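Local coordinates for protein ribonucleoside-diphosphate reductase, alpha chain (Actinobacillus ureae ATCC 25976, PDB 6DQX) that probably reduces ribonucleoside diphosphates to their deoxy forms, as the catalytic alpha subunit of a class Id ribonucleotide reductase, at residues A[258-262]-A[408-412]; A[312-317]-A[344-348]; A[187-193]-A[228-233]; A[233-237]-A[536-540]. All coordinates share one frame; numbering follows the deposited sequence.

Contact 1 of 4, residues A[258-262]-A[408-412]; sequences RPDVY and NTTLM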
loop_
_atom_site.group_PDB
_atom_site.type_symbol
_atom_site.label_atom_id
_atom_site.label_comp_id
_atom_site.label_asym_id
_atom_site.label_seq_id
_atom_site.Cartn_x
_atom_site.Cartn_y
_atom_site.Cartn_z
ATOM N N ARG A 258 -6.761 7.627 -31.712
ATOM C CA ARG A 258 -5.402 7.119 -31.572
ATOM C C ARG A 258 -4.651 7.145 -32.900
ATOM O O ARG A 258 -5.271 7.006 -33.962
ATOM C CB ARG A 258 -5.402 5.667 -31.138
ATOM C CG ARG A 258 -5.879 5.456 -29.733
ATOM C CD ARG A 258 -5.997 3.973 -29.459
ATOM N NE ARG A 258 -7.090 3.375 -30.214
ATOM C CZ ARG A 258 -7.360 2.074 -30.280
ATOM N NH1 ARG A 258 -6.589 1.165 -29.679
ATOM N NH2 ARG A 258 -8.404 1.673 -30.976
ATOM N N PRO A 259 -3.317 7.267 -32.836
ATOM C CA PRO A 259 -2.563 7.023 -34.074
ATOM C C PRO A 259 -2.810 5.623 -34.645
ATOM O O PRO A 259 -3.056 4.664 -33.887
ATOM C CB PRO A 259 -1.108 7.146 -33.638
ATOM C CG PRO A 259 -1.102 6.927 -32.175
ATOM C CD PRO A 259 -2.428 7.442 -31.668
ATOM N N ASP A 260 -2.691 5.490 -35.964
ATOM C CA ASP A 260 -2.879 4.195 -36.626
ATOM C C ASP A 260 -2.116 3.044 -35.962
ATOM O O ASP A 260 -2.654 1.922 -35.855
ATOM C CB ASP A 260 -2.491 4.264 -38.101
ATOM C CG ASP A 260 -3.474 5.074 -38.950
ATOM O OD1 ASP A 260 -4.524 5.543 -38.466
ATOM O OD2 ASP A 260 -3.141 5.282 -40.130
ATOM N N VAL A 261 -0.885 3.301 -35.526
ATOM C CA VAL A 261 -0.065 2.235 -34.916
ATOM C C VAL A 261 -0.769 1.576 -33.735
ATOM O O VAL A 261 -0.684 0.352 -33.580
ATOM C CB VAL A 261 1.345 2.711 -34.504
ATOM C CG1 VAL A 261 1.275 3.795 -33.436
ATOM C CG2 VAL A 261 2.200 1.538 -34.027
ATOM N N TYR A 262 -1.489 2.355 -32.916
ATOM C CA TYR A 262 -2.166 1.766 -31.772
ATOM C C TYR A 262 -3.428 1.024 -32.180
ATOM O O TYR A 262 -3.756 0.005 -31.597
ATOM C CB TYR A 262 -2.476 2.820 -30.715
ATOM C CG TYR A 262 -1.253 3.388 -29.984
ATOM C CD1 TYR A 262 -0.032 2.701 -29.928
ATOM C CD2 TYR A 262 -1.353 4.588 -29.294
ATOM C CE1 TYR A 262 1.057 3.211 -29.228
ATOM C CE2 TYR A 262 -0.265 5.116 -28.588
ATOM C CZ TYR A 262 0.934 4.412 -28.548
ATOM O OH TYR A 262 1.997 4.875 -27.818
ATOM N N ASN A 408 8.630 8.531 -32.417
ATOM C CA ASN A 408 7.727 8.757 -31.276
ATOM C C ASN A 408 6.296 8.439 -31.643
ATOM O O ASN A 408 5.803 8.892 -32.668
ATOM C CB ASN A 408 7.809 10.211 -30.892
ATOM C CG ASN A 408 9.238 10.672 -30.749
ATOM O OD1 ASN A 408 9.780 11.339 -31.646
ATOM N ND2 ASN A 408 9.895 10.255 -29.659
ATOM N N THR A 409 5.611 7.649 -30.810
ATOM C CA THR A 409 4.263 7.200 -31.164
ATOM C C THR A 409 3.287 8.364 -31.203
ATOM O O THR A 409 2.404 8.427 -32.087
ATOM C CB THR A 409 3.716 6.113 -30.219
ATOM O OG1 THR A 409 3.793 6.579 -28.873
ATOM C CG2 THR A 409 4.475 4.816 -30.392
ATOM N N THR A 410 3.483 9.289 -30.259
ATOM C CA THR A 410 2.744 10.527 -30.170
ATOM C C THR A 410 3.721 11.683 -29.987
ATOM O O THR A 410 4.811 11.510 -29.442
ATOM C CB THR A 410 1.755 10.518 -28.965
ATOM O OG1 THR A 410 2.496 10.461 -27.732
ATOM C CG2 THR A 410 0.797 9.335 -29.104
ATOM N N LEU A 411 3.309 12.859 -30.438
ATOM C CA LEU A 411 4.085 14.078 -30.380
ATOM C C LEU A 411 3.469 15.210 -29.545
ATOM O O LEU A 411 4.234 15.987 -28.953
ATOM C CB LEU A 411 4.325 14.612 -31.799
ATOM C CG LEU A 411 5.454 13.955 -32.615
ATOM C CD1 LEU A 411 6.782 14.020 -31.847
ATOM C CD2 LEU A 411 5.125 12.538 -33.008
ATOM N N MET A 412 2.146 15.315 -29.488
ATOM C CA MET A 412 1.497 16.509 -28.907
ATOM C C MET A 412 0.409 16.252 -27.896
ATOM O O MET A 412 -0.410 15.363 -28.070
ATOM C CB MET A 412 0.923 17.413 -30.027
ATOM C CG MET A 412 2.003 18.093 -30.850
ATOM S SD MET A 412 1.330 19.072 -32.209
ATOM C CE MET A 412 0.608 20.349 -31.178
#

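Contact 2 of 4, residues A[312-317]-A[344-348]; sequences LTYFLD and RALGL. With EDO (1,2-ethanediol), chain F.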
loop_
_atom_site.group_PDB
_atom_site.type_symbol
_atom_site.label_atom_id
_atom_site.label_comp_id
_atom_site.label_asym_id
_atom_site.label_seq_id
_atom_site.Cartn_x
_atom_site.Cartn_y
_atom_site.Cartn_z
ATOM N N LEU A 312 12.556 21.714 -30.047
ATOM C CA LEU A 312 11.906 21.275 -28.813
ATOM C C LEU A 312 11.536 19.765 -28.875
ATOM O O LEU A 312 11.682 19.044 -27.883
ATOM C CB LEU A 312 10.704 22.168 -28.477
ATOM C CG LEU A 312 10.189 22.026 -27.040
ATOM C CD1 LEU A 312 11.239 22.458 -26.006
ATOM C CD2 LEU A 312 8.912 22.837 -26.851
ATOM N N THR A 313 11.110 19.286 -30.044
ATOM C CA THR A 313 10.830 17.862 -30.250
ATOM C C THR A 313 12.079 16.973 -30.029
ATOM O O THR A 313 12.028 15.955 -29.297
ATOM C CB THR A 313 10.219 17.633 -31.643
ATOM O OG1 THR A 313 9.045 18.454 -31.772
ATOM C CG2 THR A 313 9.888 16.164 -31.866
ATOM N N TYR A 314 13.193 17.392 -30.641
ATOM C CA TYR A 314 14.504 16.758 -30.438
ATOM C C TYR A 314 14.849 16.731 -28.959
ATOM O O TYR A 314 15.311 15.713 -28.444
ATOM C CB TYR A 314 15.597 17.506 -31.180
ATOM C CG TYR A 314 15.778 17.142 -32.637
ATOM C CD1 TYR A 314 14.700 17.073 -33.515
ATOM C CD2 TYR A 314 17.050 16.878 -33.141
ATOM C CE1 TYR A 314 14.888 16.765 -34.860
ATOM C CE2 TYR A 314 17.251 16.562 -34.475
ATOM C CZ TYR A 314 16.174 16.514 -35.330
ATOM O OH TYR A 314 16.393 16.226 -36.654
ATOM N N PHE A 315 14.556 17.834 -28.267
ATOM C CA PHE A 315 14.865 17.931 -26.837
ATOM C C PHE A 315 14.059 16.925 -26.038
ATOM O O PHE A 315 14.607 16.233 -25.170
ATOM C CB PHE A 315 14.616 19.347 -26.307
ATOM C CG PHE A 315 14.824 19.482 -24.837
ATOM C CD1 PHE A 315 16.100 19.413 -24.327
ATOM C CD2 PHE A 315 13.744 19.688 -23.963
ATOM C CE1 PHE A 315 16.320 19.538 -22.967
ATOM C CE2 PHE A 315 13.956 19.822 -22.610
ATOM C CZ PHE A 315 15.250 19.770 -22.113
ATOM N N LEU A 316 12.762 16.843 -26.318
ATOM C CA LEU A 316 11.896 15.894 -25.622
ATOM C C LEU A 316 12.293 14.442 -25.887
ATOM O O LEU A 316 12.225 13.595 -24.991
ATOM C CB LEU A 316 10.440 16.154 -25.972
ATOM C CG LEU A 316 9.891 17.464 -25.377
ATOM C CD1 LEU A 316 8.438 17.613 -25.730
ATOM C CD2 LEU A 316 10.064 17.531 -23.856
ATOM N N ASP A 317 12.786 14.156 -27.089
ATOM C CA ASP A 317 13.281 12.809 -27.342
ATOM C C ASP A 317 14.505 12.471 -26.493
ATOM O O ASP A 317 14.595 11.367 -25.991
ATOM C CB ASP A 317 13.569 12.580 -28.810
ATOM C CG ASP A 317 13.708 11.119 -29.144
ATOM O OD1 ASP A 317 12.766 10.352 -28.848
ATOM O OD2 ASP A 317 14.751 10.717 -29.712
ATOM N N ARG A 344 8.435 5.587 -26.956
ATOM C CA ARG A 344 9.019 6.920 -26.952
ATOM C C ARG A 344 7.961 8.030 -27.112
ATOM O O ARG A 344 8.149 8.990 -27.863
ATOM C CB ARG A 344 10.101 7.020 -28.039
ATOM C CG ARG A 344 11.200 5.974 -27.931
ATOM C CD ARG A 344 12.376 6.292 -28.860
ATOM N NE ARG A 344 13.093 7.446 -28.328
ATOM C CZ ARG A 344 14.055 7.408 -27.401
ATOM N NH1 ARG A 344 14.530 6.262 -26.932
ATOM N NH2 ARG A 344 14.583 8.537 -26.956
ATOM N N ALA A 345 6.824 7.889 -26.426
ATOM C CA ALA A 345 5.759 8.892 -26.546
ATOM C C ALA A 345 6.187 10.251 -25.999
ATOM O O ALA A 345 6.808 10.322 -24.935
ATOM C CB ALA A 345 4.498 8.421 -25.840
ATOM N N LEU A 346 5.909 11.322 -26.760
ATOM C CA LEU A 346 6.139 12.693 -26.326
ATOM C C LEU A 346 4.822 13.500 -26.250
ATOM O O LEU A 346 3.808 13.180 -26.913
ATOM C CB LEU A 346 7.096 13.428 -27.276
ATOM C CG LEU A 346 8.385 12.670 -27.690
ATOM C CD1 LEU A 346 9.175 13.508 -28.682
ATOM C CD2 LEU A 346 9.208 12.317 -26.454
ATOM N N GLY A 347 4.895 14.579 -25.488
ATOM C CA GLY A 347 3.754 15.449 -25.234
ATOM C C GLY A 347 4.136 16.919 -25.316
ATOM O O GLY A 347 4.146 17.613 -24.309
ATOM N N LEU A 348 4.462 17.391 -26.514
ATOM C CA LEU A 348 4.773 18.798 -26.722
ATOM C C LEU A 348 3.438 19.572 -26.695
ATOM O O LEU A 348 2.475 19.202 -27.395
ATOM C CB LEU A 348 5.480 18.997 -28.061
ATOM C CG LEU A 348 5.861 20.441 -28.455
ATOM C CD1 LEU A 348 7.177 20.428 -29.231
ATOM C CD2 LEU A 348 4.749 21.151 -29.248
HETATM C C1 EDO F . 19.371 10.511 -28.338
HETATM O O1 EDO F . 19.165 10.429 -26.920
HETATM C C2 EDO F . 18.086 10.843 -29.078
HETATM O O2 EDO F . 17.006 10.041 -28.617
#

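Contact 3 of 4, residues A[187-193]-A[228-233]; sequences IEHGDID and YKRQLW. With EDO (1,2-ethanediol), chain G.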
loop_
_atom_site.group_PDB
_atom_site.type_symbol
_atom_site.label_atom_id
_atom_site.label_comp_id
_atom_site.label_asym_id
_atom_site.label_seq_id
_atom_site.Cartn_x
_atom_site.Cartn_y
_atom_site.Cartn_z
ATOM N N ILE A 187 -18.141 4.260 -16.420
ATOM C CA ILE A 187 -19.480 4.641 -15.910
ATOM C C ILE A 187 -20.422 3.434 -15.817
ATOM O O ILE A 187 -21.360 3.461 -15.007
ATOM C CB ILE A 187 -20.117 5.779 -16.756
ATOM C CG1 ILE A 187 -21.251 6.475 -15.962
ATOM C CG2 ILE A 187 -20.533 5.279 -18.121
ATOM C CD1 ILE A 187 -21.691 7.798 -16.537
ATOM N N GLU A 188 -20.147 2.385 -16.611
ATOM C CA GLU A 188 -20.940 1.140 -16.620
ATOM C C GLU A 188 -20.484 0.097 -15.580
ATOM O O GLU A 188 -21.078 -0.961 -15.495
ATOM C CB GLU A 188 -21.041 0.504 -18.007
ATOM C CG GLU A 188 -19.785 -0.177 -18.558
ATOM C CD GLU A 188 -18.836 0.770 -19.292
ATOM O OE1 GLU A 188 -18.920 2.004 -19.092
ATOM O OE2 GLU A 188 -17.973 0.271 -20.052
ATOM N N HIS A 189 -19.463 0.426 -14.799
ATOM C CA HIS A 189 -18.843 -0.521 -13.866
ATOM C C HIS A 189 -19.789 -0.765 -12.711
ATOM O O HIS A 189 -20.490 0.155 -12.271
ATOM C CB HIS A 189 -17.519 0.034 -13.305
ATOM C CG HIS A 189 -16.660 -1.003 -12.643
ATOM N ND1 HIS A 189 -16.767 -1.335 -11.304
ATOM C CD2 HIS A 189 -15.668 -1.784 -13.144
ATOM C CE1 HIS A 189 -15.886 -2.277 -11.016
ATOM N NE2 HIS A 189 -15.201 -2.568 -12.108
ATOM N N GLY A 190 -19.773 -1.994 -12.197
ATOM C CA GLY A 190 -20.589 -2.348 -11.044
ATOM C C GLY A 190 -20.459 -1.433 -9.859
ATOM O O GLY A 190 -21.440 -1.238 -9.139
ATOM N N ASP A 191 -19.273 -0.847 -9.648
ATOM C CA ASP A 191 -18.992 -0.041 -8.466
ATOM C C ASP A 191 -19.136 1.473 -8.665
ATOM O O ASP A 191 -18.750 2.241 -7.788
ATOM C CB ASP A 191 -17.584 -0.339 -7.929
ATOM C CG ASP A 191 -17.348 -1.809 -7.629
ATOM O OD1 ASP A 191 -18.290 -2.522 -7.203
ATOM O OD2 ASP A 191 -16.190 -2.259 -7.827
ATOM N N ILE A 192 -19.702 1.904 -9.790
ATOM C CA ILE A 192 -19.777 3.324 -10.113
ATOM C C ILE A 192 -20.408 4.176 -8.991
ATOM O O ILE A 192 -19.910 5.247 -8.671
ATOM C CB ILE A 192 -20.456 3.555 -11.500
ATOM C CG1 ILE A 192 -20.287 5.011 -11.978
ATOM C CG2 ILE A 192 -21.938 3.203 -11.506
ATOM C CD1 ILE A 192 -18.862 5.521 -12.005
ATOM N N ASP A 193 -21.479 3.678 -8.372
ATOM C CA ASP A 193 -22.120 4.414 -7.256
ATOM C C ASP A 193 -21.170 4.665 -6.085
ATOM O O ASP A 193 -21.230 5.731 -5.469
ATOM C CB ASP A 193 -23.385 3.693 -6.755
ATOM C CG ASP A 193 -24.532 3.734 -7.755
ATOM O OD1 ASP A 193 -24.663 4.741 -8.485
ATOM O OD2 ASP A 193 -25.329 2.756 -7.798
ATOM N N TYR A 228 -32.355 4.739 -15.579
ATOM C CA TYR A 228 -31.212 4.495 -14.707
ATOM C C TYR A 228 -30.032 5.346 -15.166
ATOM O O TYR A 228 -29.412 6.015 -14.347
ATOM C CB TYR A 228 -30.777 3.021 -14.664
ATOM C CG TYR A 228 -29.501 2.869 -13.853
ATOM C CD1 TYR A 228 -29.530 2.891 -12.457
ATOM C CD2 TYR A 228 -28.255 2.784 -14.479
ATOM C CE1 TYR A 228 -28.360 2.789 -11.708
ATOM C CE2 TYR A 228 -27.088 2.689 -13.734
ATOM C CZ TYR A 228 -27.137 2.687 -12.357
ATOM O OH TYR A 228 -25.949 2.583 -11.657
ATOM N N LYS A 229 -29.740 5.314 -16.471
ATOM C CA LYS A 229 -28.611 6.093 -17.016
ATOM C C LYS A 229 -28.838 7.594 -16.821
ATOM O O LYS A 229 -27.926 8.328 -16.416
ATOM C CB LYS A 229 -28.390 5.769 -18.486
ATOM C CG LYS A 229 -27.920 4.352 -18.726
ATOM C CD LYS A 229 -27.406 4.185 -20.142
ATOM C CE LYS A 229 -26.920 2.773 -20.415
ATOM N NZ LYS A 229 -28.028 1.804 -20.647
ATOM N N ARG A 230 -30.074 8.034 -17.058
ATOM C CA ARG A 230 -30.448 9.418 -16.803
ATOM C C ARG A 230 -30.199 9.840 -15.353
ATOM O O ARG A 230 -29.658 10.909 -15.131
ATOM C CB ARG A 230 -31.898 9.704 -17.255
ATOM C CG ARG A 230 -32.018 9.854 -18.766
ATOM C CD ARG A 230 -33.415 10.202 -19.267
ATOM N NE ARG A 230 -33.868 11.514 -18.789
ATOM C CZ ARG A 230 -34.664 11.741 -17.735
ATOM N NH1 ARG A 230 -35.145 10.746 -16.975
ATOM N NH2 ARG A 230 -34.987 12.996 -17.422
ATOM N N GLN A 231 -30.554 9.010 -14.369
ATOM C CA GLN A 231 -30.283 9.358 -12.949
ATOM C C GLN A 231 -28.811 9.304 -12.553
ATOM O O GLN A 231 -28.352 10.103 -11.746
ATOM C CB GLN A 231 -31.117 8.519 -11.940
ATOM C CG GLN A 231 -32.197 9.324 -11.200
ATOM C CD GLN A 231 -31.676 10.613 -10.550
ATOM O OE1 GLN A 231 -30.514 10.690 -10.117
ATOM N NE2 GLN A 231 -32.536 11.641 -10.489
ATOM N N LEU A 232 -28.083 8.337 -13.092
ATOM C CA LEU A 232 -26.652 8.240 -12.837
ATOM C C LEU A 232 -25.927 9.451 -13.424
ATOM O O LEU A 232 -25.098 10.056 -12.765
ATOM C CB LEU A 232 -26.100 6.947 -13.430
ATOM C CG LEU A 232 -24.661 6.585 -13.068
ATOM C CD1 LEU A 232 -24.539 6.251 -11.588
ATOM C CD2 LEU A 232 -24.205 5.398 -13.907
ATOM N N TRP A 233 -26.262 9.803 -14.665
ATOM C CA TRP A 233 -25.636 10.940 -15.333
ATOM C C TRP A 233 -25.935 12.201 -14.552
ATOM O O TRP A 233 -25.038 12.997 -14.311
ATOM C CB TRP A 233 -26.128 11.043 -16.769
ATOM C CG TRP A 233 -25.460 12.103 -17.594
ATOM C CD1 TRP A 233 -26.047 13.205 -18.145
ATOM C CD2 TRP A 233 -24.084 12.145 -17.985
ATOM N NE1 TRP A 233 -25.117 13.942 -18.850
ATOM C CE2 TRP A 233 -23.907 13.311 -18.773
ATOM C CE3 TRP A 233 -22.983 11.313 -17.755
ATOM C CZ2 TRP A 233 -22.668 13.669 -19.314
ATOM C CZ3 TRP A 233 -21.743 11.677 -18.293
ATOM C CH2 TRP A 233 -21.603 12.846 -19.064
HETATM C C1 EDO G . -25.296 1.537 -16.189
HETATM O O1 EDO G . -24.996 0.964 -17.464
HETATM C C2 EDO G . -23.959 1.687 -15.478
HETATM O O2 EDO G . -23.886 2.067 -14.091
#

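Contact 4 of 4, residues A[233-237]-A[536-540]; sequences WAKLL and NQLYL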
loop_
_atom_site.group_PDB
_atom_site.type_symbol
_atom_site.label_atom_id
_atom_site.label_comp_id
_atom_site.label_asym_id
_atom_site.label_seq_id
_atom_site.Cartn_x
_atom_site.Cartn_y
_atom_site.Cartn_z
ATOM N N TRP A 233 -26.262 9.803 -14.665
ATOM C CA TRP A 233 -25.636 10.940 -15.333
ATOM C C TRP A 233 -25.935 12.201 -14.552
ATOM O O TRP A 233 -25.038 12.997 -14.311
ATOM C CB TRP A 233 -26.128 11.043 -16.769
ATOM C CG TRP A 233 -25.460 12.103 -17.594
ATOM C CD1 TRP A 233 -26.047 13.205 -18.145
ATOM C CD2 TRP A 233 -24.084 12.145 -17.985
ATOM N NE1 TRP A 233 -25.117 13.942 -18.850
ATOM C CE2 TRP A 233 -23.907 13.311 -18.773
ATOM C CE3 TRP A 233 -22.983 11.313 -17.755
ATOM C CZ2 TRP A 233 -22.668 13.669 -19.314
ATOM C CZ3 TRP A 233 -21.743 11.677 -18.293
ATOM C CH2 TRP A 233 -21.603 12.846 -19.064
ATOM N N ALA A 234 -27.190 12.359 -14.123
ATOM C CA ALA A 234 -27.581 13.514 -13.295
ATOM C C ALA A 234 -26.755 13.623 -12.021
ATOM O O ALA A 234 -26.313 14.704 -11.663
ATOM C CB ALA A 234 -29.072 13.464 -12.959
ATOM N N LYS A 235 -26.532 12.496 -11.349
ATOM C CA LYS A 235 -25.709 12.474 -10.143
ATOM C C LYS A 235 -24.244 12.863 -10.436
ATOM O O LYS A 235 -23.642 13.616 -9.695
ATOM C CB LYS A 235 -25.788 11.091 -9.470
ATOM C CG LYS A 235 -25.071 11.042 -8.136
ATOM C CD LYS A 235 -25.187 9.703 -7.417
ATOM C CE LYS A 235 -24.396 9.777 -6.113
ATOM N NZ LYS A 235 -24.559 8.576 -5.246
ATOM N N LEU A 236 -23.682 12.348 -11.525
ATOM C CA LEU A 236 -22.312 12.704 -11.917
ATOM C C LEU A 236 -22.179 14.218 -12.121
ATOM O O LEU A 236 -21.259 14.846 -11.585
ATOM C CB LEU A 236 -21.909 11.931 -13.181
ATOM C CG LEU A 236 -20.439 12.021 -13.602
ATOM C CD1 LEU A 236 -20.072 10.826 -14.476
ATOM C CD2 LEU A 236 -20.144 13.336 -14.313
ATOM N N LEU A 237 -23.113 14.802 -12.872
ATOM C CA LEU A 237 -23.153 16.271 -13.086
ATOM C C LEU A 237 -23.296 17.042 -11.774
ATOM O O LEU A 237 -22.673 18.089 -11.604
ATOM C CB LEU A 237 -24.292 16.686 -14.037
ATOM C CG LEU A 237 -24.359 16.146 -15.469
ATOM C CD1 LEU A 237 -25.495 16.836 -16.211
ATOM C CD2 LEU A 237 -23.052 16.301 -16.217
ATOM N N ASN A 536 -25.687 19.811 -18.807
ATOM C CA ASN A 536 -25.940 18.561 -19.491
ATOM C C ASN A 536 -25.643 18.720 -20.987
ATOM O O ASN A 536 -24.818 17.977 -21.544
ATOM C CB ASN A 536 -27.393 18.100 -19.260
ATOM C CG ASN A 536 -27.705 16.785 -19.937
ATOM O OD1 ASN A 536 -27.033 15.788 -19.711
ATOM N ND2 ASN A 536 -28.724 16.778 -20.803
ATOM N N GLN A 537 -26.274 19.703 -21.625
ATOM C CA GLN A 537 -26.066 19.897 -23.069
ATOM C C GLN A 537 -24.605 20.209 -23.410
ATOM O O GLN A 537 -24.111 19.708 -24.414
ATOM C CB GLN A 537 -27.012 20.961 -23.679
ATOM C CG GLN A 537 -26.989 21.030 -25.220
ATOM C CD GLN A 537 -27.284 19.682 -25.894
ATOM O OE1 GLN A 537 -28.322 19.070 -25.645
ATOM N NE2 GLN A 537 -26.350 19.204 -26.734
ATOM N N LEU A 538 -23.921 21.002 -22.579
ATOM C CA LEU A 538 -22.528 21.350 -22.859
ATOM C C LEU A 538 -21.647 20.103 -22.890
ATOM O O LEU A 538 -20.893 19.925 -23.829
ATOM C CB LEU A 538 -21.972 22.358 -21.857
ATOM C CG LEU A 538 -20.594 22.925 -22.185
ATOM C CD1 LEU A 538 -20.636 23.763 -23.452
ATOM C CD2 LEU A 538 -20.078 23.759 -21.028
ATOM N N TYR A 539 -21.738 19.247 -21.859
ATOM C CA TYR A 539 -20.963 18.001 -21.844
ATOM C C TYR A 539 -21.330 17.026 -22.969
ATOM O O TYR A 539 -20.457 16.384 -23.571
ATOM C CB TYR A 539 -21.034 17.309 -20.461
ATOM C CG TYR A 539 -20.357 18.088 -19.349
ATOM C CD1 TYR A 539 -19.039 18.476 -19.451
ATOM C CD2 TYR A 539 -21.045 18.450 -18.195
ATOM C CE1 TYR A 539 -18.419 19.185 -18.443
ATOM C CE2 TYR A 539 -20.431 19.164 -17.175
ATOM C CZ TYR A 539 -19.110 19.536 -17.313
ATOM O OH TYR A 539 -18.461 20.225 -16.342
ATOM N N LEU A 540 -22.611 16.932 -23.288
ATOM C CA LEU A 540 -23.039 16.097 -24.401
ATOM C C LEU A 540 -22.477 16.624 -25.736
ATOM O O LEU A 540 -22.041 15.842 -26.597
ATOM C CB LEU A 540 -24.555 16.010 -24.456
ATOM C CG LEU A 540 -25.223 15.284 -23.275
ATOM C CD1 LEU A 540 -26.741 15.401 -23.388
ATOM C CD2 LEU A 540 -24.783 13.840 -23.208
#

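Contact 1 of 4, residues A[258-262]-A[408-412]
Y262 and T409 carry the polar part of this contact, their hydroxyls meeting at 2.7 Å between Y262 OH and T409 OG1. The separation is that of a hydrogen bond in which either hydroxyl could donate, though the position of the phenol oxygen is somewhat doubtful. T409 turns OG1 into the position between its own backbone N and carbonyl carbon (chi1 54°), which presents the hydroxyl to the phenol and leaves the methyl beside it. The two side chains cross at about a right angle, and H343 and F339 of helix 334-343 also lean on Y262. The hydroxyl of T410, by contrast, is engaged by the carbonyl of L346.

Apolar contacts flank the phenol ring. T409 CG2 approaches the ring at Y262 CE1, 4.0 Å away, and T410 CG2 comes obliquely to the other flank, 4.4 Å from Y262 CE2. The same T410 methyl also touches the proline, with P259 CG 4.3 Å from T410 CG2. P259 thus lies against the backbone of the opposite segment, its CG 3.8 Å from T409 O.

Backbone bonds hold both sides in shape. P259 is the N-cap residue of helix 260-264, and its O accepts the N-H of Y262. T410 and L411 are paired through their main chains with L346 and L348. The short helix is thereby packed against an extended segment, and the contact joins the connection between the two halves of the ribonucleotide reductase alpha/beta barrel to its second half, where 408-412 runs beside strand 347-351.

Contact 2 of 4, residues A[312-317]-A[344-348]
D317 sends its CG anti to the backbone N (chi1 -164°), while R344 reaches back toward it through a chain bent at chi3 (71°). These turns bring the carboxylate to the edge of the guanidinium group. R344 NE donates to D317 OD1 at 3.0 Å in a fairly straight salt-bridge hydrogen bond (159°), with the oxygen practically in the guanidinium plane and met on its syn side. A second, weak bond runs from R344 NH2 to the same oxygen at 3.2 Å, and N408 ND2 bonds this oxygen too. The other carboxylate oxygen, D317 OD2, faces R407 in a salt bridge and takes a hydrogen bond from O2 of an ethanediol molecule; R344 NH2 also bonds S321. With two arginines around it, the carboxylate is probably charged.

R344 leaves helix 334-343 with positive phi, and the chain then enters strand 347-351, which lies parallel to strand 288-296 in the reductase barrel. Helix 308-327, belonging to the connection between those two strands, packs its leucines against those of 344-348. L346 CD2 rests 3.6 Å from the carbonyl oxygen L316 O, and L346 CD1 lies 4.0 Å from L316 CB. L316 CD1 reaches L348 CB at 4.0 Å. One turn back toward the helix N terminus, L348 CD1 fits between L312 CD2, at 3.8 Å, and T313 OG1, whose hydroxyl is bonded to the carbonyl of P309.

Contact 3 of 4, residues A[187-193]-A[228-233]
L232 meets I187, I192 and D193 across the contact. From CB, directed at the opposite segment, the chain continues to CG, placed anti to the backbone N (chi1 -171°), and there it forks. The CD1 branch goes to the helix start at 192-195, lying 3.5 Å from the carboxylate oxygen D193 OD1 and 4.0 Å from I192 CG2. The CD2 branch points to I187, in the loop just after strand 181-186: it is 3.6 Å from I187 O and 3.8 Å from I187 CG1. I192 CG2 touches this branch as well, 4.0 Å from L232 CD2. I187 runs antiparallel alongside L232, and its tip, CD1, meets the edge of the W233 indole at CE3, 3.9 Å away and in the ring plane.

Beside these carbons an ethanediol molecule bridges the segments. Its O2, lying against L232 CD2, donates to I187 O at 3.0 Å and hydrogen-bonds Y228 OH at 3.2 Å.

W218 of helix 216-223 adds cover to I187 and L232. The contact thus packs helix 227-243, part of the beta-alpha-beta crossover between parallel strands 209-213 and 247-249, against the loop leaving strand 181-186, within the alpha/beta barrel.

Contact 4 of 4, residues A[233-237]-A[536-540]
Two helices of the reductase's alpha/beta barrel meet here through W233 and L237 on one and N536 and Y539 on the other. Helix 227-243 leads into strand 247-249, and helix 532-544 crosses over between the parallel strands 524-525 and 549-554; since 247-249 and 549-554 are antiparallel neighbours, the pair spans a seam between the two halves of the barrel. The short axes are close to perpendicular (99°) and 11.7 Å apart, so contact is made mainly by side chains reaching across.

One hydrogen bond links them. W233 NE1 donates to N536 OD1 at 2.8 Å; the carbonyl points almost straight at the nitrogen (166°), but the bond is bent at the hydrogen (131°). N536 reaches it with CG anti to the backbone N, its amide steeply inclined to the indole and OD1 nearly in the ring plane. Farther round the same edge, W233 CZ2 lies 4.2 Å from Y539 CB, while L540, packed on M222 of helix 216-223, comes obliquely toward the indole.

L237, one helical turn on from W233, packs against both the indole and helix 532-544. Its CD2 sits over one face of the indole, offset toward the rim, while its CD1 is 3.7 Å from N536 CA and 3.8 Å from N536 CB. Y539, whose OH is hydrogen-bonded to Q553, lies beside L237 but heads the other way, placing Y539 CD2 3.5 Å from L237 CD2.

Overall arrangement
Reading from the N terminus, contact 3 is the first to open and close, joining the loop after strand 181-186 to the start of helix 227-243. Contact 4 opens on that same helix, sharing W233, and closes only at helix 532-544, so its long loop contains contacts 1 and 2. Contact 1 opens at 258-262 and closes at 408-412; contact 2, between helix 308-327 and strand 347-351, falls wholly within that span. No loops cross. Contacts 1 and 2 touch through N408 with R344 and L411 with L348, forming one region of the barrel. Contacts 3 and 4 form another, with centres about 38 Å and 35 Å from that of contact 2.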